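Local coordinates for protein exosome complex exonuclease RRP46 homolog (Oryza sativa Japonica Group, PDB 3HKM) that probably serves as an exosome core subunit, binds double-stranded DNA and single-stranded RNA, and shows hydrolytic DNase and phosphorolytic RNase activities in vitro, at residues 71-74 with 75-79; 207-210 with 211-214. All blocks are in the same frame, centred on the assembly; numbering follows the deposited sequence.

Overall arrangement
Two helix beginnings, on different parts of one RNase PH chain, illustrate how local contacts build a larger fold. Contact 1 comes first along the chain, where the loop after strand 61-67, a strand of the mixed five-stranded sheet, turns into helix 77-91. Contact 2 follows much later, in the first turns of helix 205-229, which lies on the antiparallel four-stranded sheet. Their centres are 28 Å apart and their nearest atoms about 16 Å, so they do not touch and share neither helix nor sheet. Both lie at the surface: one shapes the entry into a helix, while the other belongs to a helix whose inner side covers a sheet.

Contact 1 of 2, residues 71-74 with 75-79; sequences GQIG and KQEKE
A local helix-entry contact joins Ile73 and Gly74 to Glu77 and Lys78, where the loop after strand 61-67 swings into helix 77-91. Two weak hydrogen bonds close the turn: Gly74 N gives its hydrogen to Glu77 OE1 at 2.9 Å, and Lys78 N donates to Gly74 O at 3.1 Å, both well bent. The Glu77 chain kinks at chi2 (99°), which folds its carboxylate back to the Gly74 amide. Ile73 extends CG1 anti to its own nitrogen (chi1 -164°), and this branch runs alongside Glu77, with Ile73 CG1 3.7 Å from Glu77 CB. The tip goes on to Lys78, where Ile73 CD1 lies a tight 3.4 Å from Lys78 CA. The Lys78 ammonium is tied back by a water, which donates to Ile73 O at 2.7 Å and accepts from Lys78 NZ at 2.8 Å. Within residues 75-79, Lys75 NZ and Glu79 OE2 form a 3.5 Å salt bridge. Trp66 of strand 61-67 and Pro68 of the following loop both touch Ile73 and Glu77, tying the turn to the strand it follows. Glutamate accepting from the amide three residues earlier resembles one half of a capping box at a helix N-terminus; Gly74 has no side chain to supply the other half.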
loop_
_atom_site.group_PDB
_atom_site.type_symbol
_atom_site.label_atom_id
_atom_site.label_comp_id
_atom_site.label_asym_id
_atom_site.label_seq_id
_atom_site.Cartn_x
_atom_site.Cartn_y
_atom_site.Cartn_z
ATOM N N GLY A 71 -6.116 -19.763 -4.961
ATOM C CA GLY A 71 -5.475 -20.671 -4.019
ATOM C C GLY A 71 -5.335 -20.051 -2.642
ATOM O O GLY A 71 -6.165 -19.230 -2.244
ATOM N N GLN A 72 -4.296 -20.433 -1.904
ATOM C CA GLN A 72 -4.051 -19.782 -0.621
ATOM C C GLN A 72 -2.652 -19.210 -0.410
ATOM O O GLN A 72 -1.698 -19.537 -1.126
ATOM C CB GLN A 72 -4.502 -20.628 0.578
ATOM C CG GLN A 72 -4.286 -22.126 0.477
ATOM C CD GLN A 72 -5.104 -22.861 1.523
ATOM O OE1 GLN A 72 -6.091 -22.327 2.031
ATOM N NE2 GLN A 72 -4.698 -24.085 1.854
ATOM N N ILE A 73 -2.566 -18.348 0.597
ATOM C CA ILE A 73 -1.457 -17.422 0.760
ATOM C C ILE A 73 -0.101 -18.103 0.856
ATOM O O ILE A 73 0.123 -18.971 1.706
ATOM C CB ILE A 73 -1.700 -16.481 1.961
ATOM C CG1 ILE A 73 -0.771 -15.268 1.898
ATOM C CG2 ILE A 73 -1.577 -17.228 3.287
ATOM C CD1 ILE A 73 -1.139 -14.169 2.884
ATOM N N GLY A 74 0.798 -17.697 -0.039
ATOM C CA GLY A 74 2.153 -18.214 -0.078
ATOM C C GLY A 74 3.098 -17.426 0.807
ATOM O O GLY A 74 2.687 -16.504 1.515
ATOM N N LYS A 75 4.377 -17.784 0.765
ATOM C CA LYS A 75 5.363 -17.156 1.635
ATOM C C LYS A 75 5.578 -15.682 1.293
ATOM O O LYS A 75 5.930 -14.880 2.161
ATOM C CB LYS A 75 6.691 -17.906 1.572
ATOM C CG LYS A 75 7.507 -17.618 0.321
ATOM C CD LYS A 75 8.966 -18.016 0.524
ATOM C CE LYS A 75 9.556 -17.307 1.722
ATOM N NZ LYS A 75 9.395 -15.834 1.591
ATOM N N GLN A 76 5.368 -15.330 0.028
ATOM C CA GLN A 76 5.502 -13.939 -0.392
ATOM C C GLN A 76 4.299 -13.072 0.003
ATOM O O GLN A 76 4.474 -12.014 0.595
ATOM C CB GLN A 76 5.788 -13.828 -1.891
ATOM C CG GLN A 76 5.301 -12.523 -2.490
ATOM C CD GLN A 76 6.190 -11.995 -3.592
ATOM O OE1 GLN A 76 7.414 -12.074 -3.510
ATOM N NE2 GLN A 76 5.576 -11.419 -4.621
ATOM N N GLU A 77 3.085 -13.513 -0.306
ATOM C CA GLU A 77 1.907 -12.703 -0.000
ATOM C C GLU A 77 1.599 -12.668 1.488
ATOM O O GLU A 77 0.712 -11.928 1.911
ATOM C CB GLU A 77 0.657 -13.185 -0.744
ATOM C CG GLU A 77 0.879 -13.672 -2.158
ATOM C CD GLU A 77 0.965 -15.185 -2.231
ATOM O OE1 GLU A 77 2.030 -15.749 -1.873
ATOM O OE2 GLU A 77 -0.040 -15.804 -2.648
ATOM N N LYS A 78 2.305 -13.479 2.273
ATOM C CA LYS A 78 2.087 -13.499 3.720
ATOM C C LYS A 78 3.109 -12.622 4.442
ATOM O O LYS A 78 2.941 -12.285 5.615
ATOM C CB LYS A 78 2.055 -14.930 4.286
ATOM C CG LYS A 78 3.393 -15.456 4.758
ATOM C CD LYS A 78 3.235 -16.571 5.786
ATOM C CE LYS A 78 3.319 -17.964 5.163
ATOM N NZ LYS A 78 2.079 -18.343 4.433
ATOM N N GLU A 79 4.165 -12.236 3.738
ATOM C CA GLU A 79 5.058 -11.222 4.268
ATOM C C GLU A 79 4.468 -9.870 3.891
ATOM O O GLU A 79 4.610 -8.887 4.618
ATOM C CB GLU A 79 6.470 -11.384 3.712
ATOM C CG GLU A 79 6.591 -11.093 2.235
ATOM C CD GLU A 79 7.876 -11.629 1.649
ATOM O OE1 GLU A 79 8.326 -11.094 0.603
ATOM O OE2 GLU A 79 8.428 -12.587 2.243
HETATM O O HOH W 1 1.735 -20.748 2.955
#

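Contact 2 of 2, residues 207-210 with 211-214; sequences DYFS and CIER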
loop_
_atom_site.group_PDB
_atom_site.type_symbol
_atom_site.label_atom_id
_atom_site.label_comp_id
_atom_site.label_asym_id
_atom_site.label_seq_id
_atom_site.Cartn_x
_atom_site.Cartn_y
_atom_site.Cartn_z
ATOM N N ASP A 207 22.104 4.140 -4.037
ATOM C CA ASP A 207 20.883 3.639 -4.674
ATOM C C ASP A 207 19.667 3.977 -3.822
ATOM O O ASP A 207 18.697 4.556 -4.306
ATOM C CB ASP A 207 20.945 2.121 -4.858
ATOM C CG ASP A 207 21.780 1.707 -6.049
ATOM O OD1 ASP A 207 22.137 2.591 -6.852
ATOM O OD2 ASP A 207 22.077 0.493 -6.176
ATOM N N TYR A 208 19.738 3.596 -2.548
ATOM C CA TYR A 208 18.661 3.807 -1.591
ATOM C C TYR A 208 18.201 5.263 -1.514
ATOM O O TYR A 208 17.003 5.530 -1.475
ATOM C CB TYR A 208 19.089 3.304 -0.208
ATOM C CG TYR A 208 18.014 3.370 0.861
ATOM C CD1 TYR A 208 16.765 2.781 0.665
ATOM C CD2 TYR A 208 18.259 3.992 2.085
ATOM C CE1 TYR A 208 15.786 2.828 1.649
ATOM C CE2 TYR A 208 17.281 4.042 3.079
ATOM C CZ TYR A 208 16.047 3.458 2.852
ATOM O OH TYR A 208 15.082 3.500 3.836
ATOM N N PHE A 209 19.137 6.208 -1.478
ATOM C CA PHE A 209 18.734 7.614 -1.413
ATOM C C PHE A 209 18.081 8.102 -2.700
ATOM O O PHE A 209 17.146 8.903 -2.656
ATOM C CB PHE A 209 19.879 8.562 -1.049
ATOM C CG PHE A 209 19.554 10.014 -1.331
ATOM C CD1 PHE A 209 18.548 10.663 -0.618
ATOM C CD2 PHE A 209 20.220 10.714 -2.331
ATOM C CE1 PHE A 209 18.235 11.987 -0.883
ATOM C CE2 PHE A 209 19.912 12.034 -2.597
ATOM C CZ PHE A 209 18.921 12.670 -1.873
ATOM N N SER A 210 18.580 7.645 -3.842
ATOM C CA SER A 210 17.956 8.012 -5.104
ATOM C C SER A 210 16.492 7.575 -5.093
ATOM O O SER A 210 15.610 8.325 -5.506
ATOM C CB SER A 210 18.703 7.398 -6.290
ATOM O OG SER A 210 18.149 7.840 -7.521
ATOM N N CYS A 211 16.240 6.368 -4.594
ATOM C CA CYS A 211 14.886 5.827 -4.493
ATOM C C CYS A 211 13.969 6.693 -3.631
ATOM O O CYS A 211 12.842 6.995 -4.024
ATOM C CB CYS A 211 14.914 4.404 -3.935
ATOM S SG CYS A 211 15.390 3.111 -5.114
ATOM N N ILE A 212 14.446 7.078 -2.452
ATOM C CA ILE A 212 13.655 7.911 -1.557
ATOM C C ILE A 212 13.498 9.319 -2.120
ATOM O O ILE A 212 12.419 9.905 -2.043
ATOM C CB ILE A 212 14.230 7.941 -0.114
ATOM C CG1 ILE A 212 15.638 8.526 -0.097
ATOM C CG2 ILE A 212 14.244 6.542 0.486
ATOM C CD1 ILE A 212 16.420 8.179 1.160
ATOM N N GLU A 213 14.575 9.849 -2.692
ATOM C CA GLU A 213 14.546 11.143 -3.363
ATOM C C GLU A 213 13.517 11.143 -4.488
ATOM O O GLU A 213 12.691 12.050 -4.607
ATOM C CB GLU A 213 15.920 11.454 -3.960
ATOM C CG GLU A 213 15.870 12.436 -5.118
ATOM C CD GLU A 213 16.899 12.138 -6.198
ATOM O OE1 GLU A 213 18.118 12.133 -5.893
ATOM O OE2 GLU A 213 16.479 11.923 -7.359
ATOM N N ARG A 214 13.586 10.116 -5.321
ATOM C CA ARG A 214 12.733 10.020 -6.491
ATOM C C ARG A 214 11.289 9.780 -6.066
ATOM O O ARG A 214 10.388 10.496 -6.479
ATOM C CB ARG A 214 13.227 8.888 -7.394
ATOM C CG ARG A 214 12.703 8.933 -8.816
ATOM C CD ARG A 214 13.431 9.999 -9.611
ATOM N NE ARG A 214 12.925 10.111 -10.974
ATOM C CZ ARG A 214 13.402 9.413 -12.001
ATOM N NH1 ARG A 214 14.391 8.544 -11.817
ATOM N NH2 ARG A 214 12.891 9.584 -13.213
#
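Four successive i to i+4 hydrogen bonds link residues 207-210 to 211-214 as regular alpha-helix, all of them close to straight. Cys211 N to Asp207 O and Ile212 N to Tyr208 O each span 3.1 Å, whereas Glu213 N to Phe209 O and Arg214 N to Ser210 O are shorter, at 2.7 Å.

On this scaffold Ile212 divides its branches between two rings. CG1 takes the crowded position between the backbone nitrogen and the carbonyl carbon (chi1 62°), which leads it and CD1 back along the helix toward Phe209; Ile212 CG1 comes 3.6 Å from Phe209 CD1, and the two side chains cross at about a right angle. Ile212 CG2 serves the other ring, lying over one face of Tyr208, near its rim, 4.2 Å from Tyr208 CE1. Were Ile212 replaced by an alanine, both rings would probably lose this aliphatic wedge, Phe209 becoming freer to turn and Tyr208 losing the methyl over its face.

Glu213 meets Phe209 through its stem in a CH-pi contact: Glu213 CB stands over one face, 4.1 Å from the centroid of the Phe209 ring. Farther out, the bent chain brings Glu213 OE1 to 3.8 Å from Phe209 CE2, with the carboxylate turned steeply against the ring plane. The Tyr208 hydroxyl is hydrogen-bonded to Ser197 OG at the end of strand 197-201.

Cys211 is buried on the sheet-facing side, where its side chain meets Cys143 and Val145 of strand 138-145 and Leu169 of strand 165-172. Ile212 also touches Leu169, while Ser210 and Arg214 rest on Val151 of strand 151-153, so these first turns of helix 205-229 pack against the antiparallel sheet.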